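Local coordinates for type II secretion system protein H (Vibrio cholerae, PDB 2QV8) that serves as a minor pseudopilin of the type II secretion system, in the pseudopilus tip complex that is critical for recognising and binding secretion substrates, at residues E136-T141 / L151-S156; V120-L125 / A142-T147. All blocks are in the same frame, centred on the assembly; numbering follows the deposited sequence.

Contacts 1 and 2 lie on one antiparallel sheet of the pseudopilin, their centres about 14 Å apart, and share strand 138-142. Contact 2 joins the end of that strand and the turn after it to the start of strand 123-129, its neighbour on one side; contact 1 joins the beginning of the strand to the end of strand 148-151, its neighbour on the other, and to the chain that follows. In sequence the segments alternate: 120-125, 136-141, 142-147, 151-156. Where the two meet, Val140 pairs with Leu125 through the backbone, and Thr141 OG1 is probably hydrogen-bonded to Phe123 O. Strands 123-129, 138-142 and 148-151 thus form a meander, flanked by 68-74 beside 123-129 and packed on helix 2-24.

Contact 1: E136-T141 / L151-S156; sequences EQWRVT and LAPGES
Arg139 starts with CG anti to its carbonyl carbon and then bends at chi3 (-69°), which swings the guanidinium across to the turn at Ala152-Glu155. There NH1 and NH2 grip one backbone oxygen, Glu155 O, end-on: NH2 lies 2.8 Å from Glu155 O on a lone pair, whereas NH1 comes nearly along the C=O axis. NH2 also makes a weak bond to Ala152 O. On the arginine's own strand, NE gives a straight bond of 2.7 Å to Gln137 O, within the guanidinium plane, so that the group is held against rotation. Glu136 CA covers one face of this plane and Leu151 CD1 the other.

Trp138, with chi1 at -83°, lays one face of its indole over Ala152 and Pro153. Pro153 CD stands 3.3 Å from the centroid of the five-membered ring and Ala152 CA 3.9 Å from that of the six-membered ring, both CH-pi contacts. Gly154 N meets Glu136 O at 2.8 Å, and a water links Glu136 OE2 to Gly154 O. The extended Glu155 side chain brings OE1 within 3.0 Å of Ala152 N, from which it accepts a hydrogen bond.

Arg139 and Leu151 form an antiparallel hydrogen-bonded pair, after which a type II beta turn, Pro153 and Gly154 central, folds the chain back at the end of the sheet's outermost strand, 148-151, so that Glu155 O faces Arg139.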
loop_
_atom_site.group_PDB
_atom_site.type_symbol
_atom_site.label_atom_id
_atom_site.label_comp_id
_atom_site.label_asym_id
_atom_site.label_seq_id
_atom_site.Cartn_x
_atom_site.Cartn_y
_atom_site.Cartn_z
ATOM N N GLU A 136 3.673 -3.654 -14.950
ATOM C CA GLU A 136 2.993 -4.934 -15.249
ATOM C C GLU A 136 3.479 -6.108 -14.404
ATOM O O GLU A 136 3.464 -7.250 -14.842
ATOM C CB GLU A 136 3.016 -5.235 -16.753
ATOM C CG GLU A 136 2.446 -4.036 -17.568
ATOM C CD GLU A 136 1.854 -4.434 -18.875
ATOM O OE1 GLU A 136 2.606 -4.978 -19.704
ATOM O OE2 GLU A 136 0.630 -4.233 -19.063
ATOM N N GLN A 137 3.851 -5.815 -13.154
ATOM C CA GLN A 137 4.210 -6.825 -12.169
ATOM C C GLN A 137 3.000 -7.300 -11.379
ATOM O O GLN A 137 1.865 -7.010 -11.748
ATOM C CB GLN A 137 5.276 -6.242 -11.198
ATOM C CG GLN A 137 6.606 -5.845 -11.834
ATOM C CD GLN A 137 7.505 -7.028 -12.235
ATOM O OE1 GLN A 137 7.128 -8.183 -12.099
ATOM N NE2 GLN A 137 8.742 -6.718 -12.682
ATOM N N TRP A 138 3.210 -8.020 -10.277
ATOM C CA TRP A 138 2.136 -8.267 -9.350
ATOM C C TRP A 138 1.678 -6.905 -8.821
ATOM O O TRP A 138 2.505 -6.109 -8.399
ATOM C CB TRP A 138 2.562 -9.198 -8.213
ATOM C CG TRP A 138 2.493 -10.626 -8.589
ATOM C CD1 TRP A 138 3.531 -11.430 -8.943
ATOM C CD2 TRP A 138 1.312 -11.429 -8.662
ATOM N NE1 TRP A 138 3.072 -12.685 -9.235
ATOM C CE2 TRP A 138 1.712 -12.719 -9.059
ATOM C CE3 TRP A 138 -0.037 -11.190 -8.422
ATOM C CZ2 TRP A 138 0.810 -13.755 -9.244
ATOM C CZ3 TRP A 138 -0.950 -12.250 -8.599
ATOM C CH2 TRP A 138 -0.516 -13.504 -8.998
ATOM N N ARG A 139 0.377 -6.607 -8.927
ATOM C CA ARG A 139 -0.141 -5.287 -8.568
ATOM C C ARG A 139 -1.435 -5.376 -7.757
ATOM O O ARG A 139 -2.240 -6.284 -7.941
ATOM C CB ARG A 139 -0.450 -4.475 -9.814
ATOM C CG ARG A 139 0.740 -3.845 -10.493
ATOM C CD ARG A 139 0.494 -3.623 -11.950
ATOM N NE ARG A 139 0.424 -4.886 -12.645
ATOM C CZ ARG A 139 -0.231 -5.135 -13.769
ATOM N NH1 ARG A 139 -0.910 -4.199 -14.415
ATOM N NH2 ARG A 139 -0.181 -6.358 -14.254
ATOM N N VAL A 140 -1.648 -4.404 -6.891
ATOM C CA VAL A 140 -2.921 -4.229 -6.249
ATOM C C VAL A 140 -3.341 -2.806 -6.615
ATOM O O VAL A 140 -2.548 -1.876 -6.466
ATOM C CB VAL A 140 -2.858 -4.399 -4.719
ATOM C CG1 VAL A 140 -4.253 -3.999 -4.097
ATOM C CG2 VAL A 140 -2.390 -5.844 -4.320
ATOM N N THR A 141 -4.590 -2.649 -7.044
ATOM C CA THR A 141 -5.071 -1.352 -7.508
ATOM C C THR A 141 -6.457 -1.046 -6.950
ATOM O O THR A 141 -7.258 -1.940 -6.749
ATOM C CB THR A 141 -5.081 -1.277 -9.054
ATOM O OG1 THR A 141 -5.301 0.068 -9.477
ATOM C CG2 THR A 141 -6.146 -2.214 -9.674
ATOM N N LEU A 151 -3.828 -7.847 -9.610
ATOM C CA LEU A 151 -3.386 -8.132 -10.984
ATOM C C LEU A 151 -2.087 -8.956 -11.017
ATOM O O LEU A 151 -1.127 -8.646 -10.329
ATOM C CB LEU A 151 -3.211 -6.858 -11.776
ATOM C CG LEU A 151 -4.367 -5.855 -11.878
ATOM C CD1 LEU A 151 -3.915 -4.591 -12.529
ATOM C CD2 LEU A 151 -5.496 -6.452 -12.689
ATOM N N ALA A 152 -2.071 -9.998 -11.842
ATOM C CA ALA A 152 -0.870 -10.818 -12.069
ATOM C C ALA A 152 0.075 -10.099 -13.013
ATOM O O ALA A 152 -0.323 -9.202 -13.748
ATOM C CB ALA A 152 -1.228 -12.201 -12.639
ATOM N N PRO A 153 1.335 -10.509 -13.019
ATOM C CA PRO A 153 2.276 -9.974 -13.992
ATOM C C PRO A 153 1.781 -10.155 -15.408
ATOM O O PRO A 153 1.254 -11.241 -15.767
ATOM C CB PRO A 153 3.542 -10.804 -13.762
ATOM C CG PRO A 153 3.403 -11.375 -12.441
ATOM C CD PRO A 153 1.948 -11.532 -12.172
ATOM N N GLY A 154 1.924 -9.104 -16.219
ATOM C CA GLY A 154 1.454 -9.165 -17.596
ATOM C C GLY A 154 -0.012 -8.832 -17.831
ATOM O O GLY A 154 -0.399 -8.484 -18.937
ATOM N N GLU A 155 -0.813 -8.904 -16.792
ATOM C CA GLU A 155 -2.249 -8.674 -16.875
ATOM C C GLU A 155 -2.567 -7.199 -17.071
ATOM O O GLU A 155 -2.004 -6.344 -16.408
ATOM C CB GLU A 155 -2.913 -9.201 -15.592
ATOM C CG GLU A 155 -4.406 -9.153 -15.647
ATOM C CD GLU A 155 -5.142 -9.774 -14.465
ATOM O OE1 GLU A 155 -4.513 -10.264 -13.500
ATOM O OE2 GLU A 155 -6.394 -9.756 -14.532
ATOM N N SER A 156 -3.498 -6.887 -17.957
ATOM C CA SER A 156 -3.857 -5.483 -18.202
ATOM C C SER A 156 -4.770 -4.867 -17.122
ATOM O O SER A 156 -5.604 -5.572 -16.518
ATOM C CB SER A 156 -4.536 -5.351 -19.573
ATOM O OG SER A 156 -4.925 -4.019 -19.838
HETATM O O HOH W 1 -0.480 -6.561 -20.647
#

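Contact 2: V120-L125 / A142-T147; sequences VTPFTL and AQENGT
The Phe123 ring has Ala142 N over one face, while Thr121 O and Leu125 CB lie at its edge, in the ring plane. Ala142 CB touches the ring at CE1, 3.5 Å away, and also meets Val120 CG1 at 3.6 Å, so the methyl packs against both apolar side chains. Phe123 reaches this place with CG between its backbone N and carbonyl carbon (chi1 79°); Phe10 and Leu14 of helix 2-24 pack against the same side chain.

The backbones of Phe123 and Ala142 form an antiparallel hydrogen-bonded pair. Phe123 N bonds to Ala142 O at 3.2 Å, and Ala142 N returns a bond of 3.0 Å to Phe123 O. Pro122 CA adds a CA-H...O contact to Ala142 O. Farther out, the bent Glu144 chain crosses the proline ring at about a right angle, with OE2 3.7 Å from Pro122 CB.

Beyond the pair, a type I turn runs from Gln143 to Gly146. Asn145 OD1 accepts from Thr147 N, an Asx turn, and from Gln143 NE2 on the opposite face of its amide plane. Two backbone hydrogen bonds and the apolar contacts of Ala142 CB thus join the segments, while the turn is held by its own backbone bonds together with the Asn145 and Gln143 amides.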
loop_
_atom_site.group_PDB
_atom_site.type_symbol
_atom_site.label_atom_id
_atom_site.label_comp_id
_atom_site.label_asym_id
_atom_site.label_seq_id
_atom_site.Cartn_x
_atom_site.Cartn_y
_atom_site.Cartn_z
ATOM N N VAL A 120 -11.825 4.804 -1.851
ATOM C CA VAL A 120 -10.426 4.559 -1.646
ATOM C C VAL A 120 -9.675 5.405 -2.653
ATOM O O VAL A 120 -10.054 5.473 -3.827
ATOM C CB VAL A 120 -10.058 3.060 -1.764
ATOM C CG1 VAL A 120 -8.529 2.876 -1.758
ATOM C CG2 VAL A 120 -10.750 2.215 -0.649
ATOM N N THR A 121 -8.621 6.054 -2.208
ATOM C CA THR A 121 -7.762 6.812 -3.136
ATOM C C THR A 121 -7.353 5.948 -4.359
ATOM O O THR A 121 -6.743 4.940 -4.150
ATOM C CB THR A 121 -6.454 7.226 -2.418
ATOM O OG1 THR A 121 -6.756 8.023 -1.255
ATOM C CG2 THR A 121 -5.483 7.973 -3.393
ATOM N N PRO A 122 -7.657 6.366 -5.611
ATOM C CA PRO A 122 -7.194 5.577 -6.779
ATOM C C PRO A 122 -5.661 5.442 -6.825
ATOM O O PRO A 122 -4.950 6.420 -6.723
ATOM C CB PRO A 122 -7.723 6.353 -7.960
ATOM C CG PRO A 122 -8.881 7.162 -7.416
ATOM C CD PRO A 122 -8.494 7.511 -6.026
ATOM N N PHE A 123 -5.166 4.224 -6.967
ATOM C CA PHE A 123 -3.736 3.985 -6.934
ATOM C C PHE A 123 -3.435 2.599 -7.531
ATOM O O PHE A 123 -4.346 1.778 -7.761
ATOM C CB PHE A 123 -3.210 4.022 -5.468
ATOM C CG PHE A 123 -3.491 2.744 -4.728
ATOM C CD1 PHE A 123 -4.721 2.514 -4.158
ATOM C CD2 PHE A 123 -2.519 1.744 -4.653
ATOM C CE1 PHE A 123 -4.973 1.310 -3.538
ATOM C CE2 PHE A 123 -2.789 0.545 -4.056
ATOM C CZ PHE A 123 -4.017 0.330 -3.503
ATOM N N THR A 124 -2.136 2.356 -7.748
ATOM C CA THR A 124 -1.585 1.027 -8.093
ATOM C C THR A 124 -0.334 0.834 -7.254
ATOM O O THR A 124 0.525 1.700 -7.217
ATOM C CB THR A 124 -1.183 0.924 -9.595
ATOM O OG1 THR A 124 -2.324 1.126 -10.403
ATOM C CG2 THR A 124 -0.600 -0.461 -9.935
ATOM N N LEU A 125 -0.244 -0.289 -6.546
ATOM C CA LEU A 125 0.971 -0.684 -5.860
ATOM C C LEU A 125 1.549 -1.888 -6.618
ATOM O O LEU A 125 0.835 -2.812 -6.914
ATOM C CB LEU A 125 0.654 -1.074 -4.432
ATOM C CG LEU A 125 1.884 -1.650 -3.691
ATOM C CD1 LEU A 125 2.897 -0.560 -3.228
ATOM C CD2 LEU A 125 1.567 -2.606 -2.563
ATOM N N ALA A 142 -6.703 0.237 -6.674
ATOM C CA ALA A 142 -8.058 0.705 -6.382
ATOM C C ALA A 142 -8.380 1.589 -7.584
ATOM O O ALA A 142 -7.673 2.555 -7.900
ATOM C CB ALA A 142 -8.143 1.467 -5.074
ATOM N N GLN A 143 -9.390 1.183 -8.340
ATOM C CA GLN A 143 -9.641 1.819 -9.638
ATOM C C GLN A 143 -10.430 3.084 -9.438
ATOM O O GLN A 143 -11.020 3.297 -8.373
ATOM C CB GLN A 143 -10.350 0.842 -10.596
ATOM C CG GLN A 143 -9.529 -0.387 -10.865
ATOM C CD GLN A 143 -10.113 -1.307 -11.935
ATOM O OE1 GLN A 143 -9.381 -2.091 -12.532
ATOM N NE2 GLN A 143 -11.426 -1.187 -12.203
ATOM N N GLU A 144 -10.430 3.951 -10.451
ATOM C CA GLU A 144 -11.221 5.189 -10.391
ATOM C C GLU A 144 -12.703 4.892 -10.097
ATOM O O GLU A 144 -13.374 5.656 -9.415
ATOM C CB GLU A 144 -11.119 5.948 -11.713
ATOM C CG GLU A 144 -9.775 6.600 -11.962
ATOM C CD GLU A 144 -9.565 7.884 -11.158
ATOM O OE1 GLU A 144 -10.576 8.474 -10.674
ATOM O OE2 GLU A 144 -8.385 8.308 -11.032
ATOM N N ASN A 145 -13.207 3.769 -10.616
ATOM C CA ASN A 145 -14.605 3.347 -10.376
ATOM C C ASN A 145 -14.902 2.728 -8.990
ATOM O O ASN A 145 -16.050 2.411 -8.708
ATOM C CB ASN A 145 -15.081 2.398 -11.497
ATOM C CG ASN A 145 -14.378 1.049 -11.482
ATOM O OD1 ASN A 145 -13.549 0.758 -10.621
ATOM N ND2 ASN A 145 -14.701 0.216 -12.464
ATOM N N GLY A 146 -13.879 2.552 -8.147
ATOM C CA GLY A 146 -14.051 2.038 -6.773
ATOM C C GLY A 146 -13.617 0.597 -6.549
ATOM O O GLY A 146 -13.453 0.146 -5.408
ATOM N N THR A 147 -13.438 -0.143 -7.633
ATOM C CA THR A 147 -13.119 -1.535 -7.522
ATOM C C THR A 147 -11.665 -1.738 -7.034
ATOM O O THR A 147 -10.754 -1.050 -7.494
ATOM C CB THR A 147 -13.295 -2.230 -8.890
ATOM O OG1 THR A 147 -14.628 -2.028 -9.352
ATOM C CG2 THR A 147 -13.065 -3.694 -8.760
#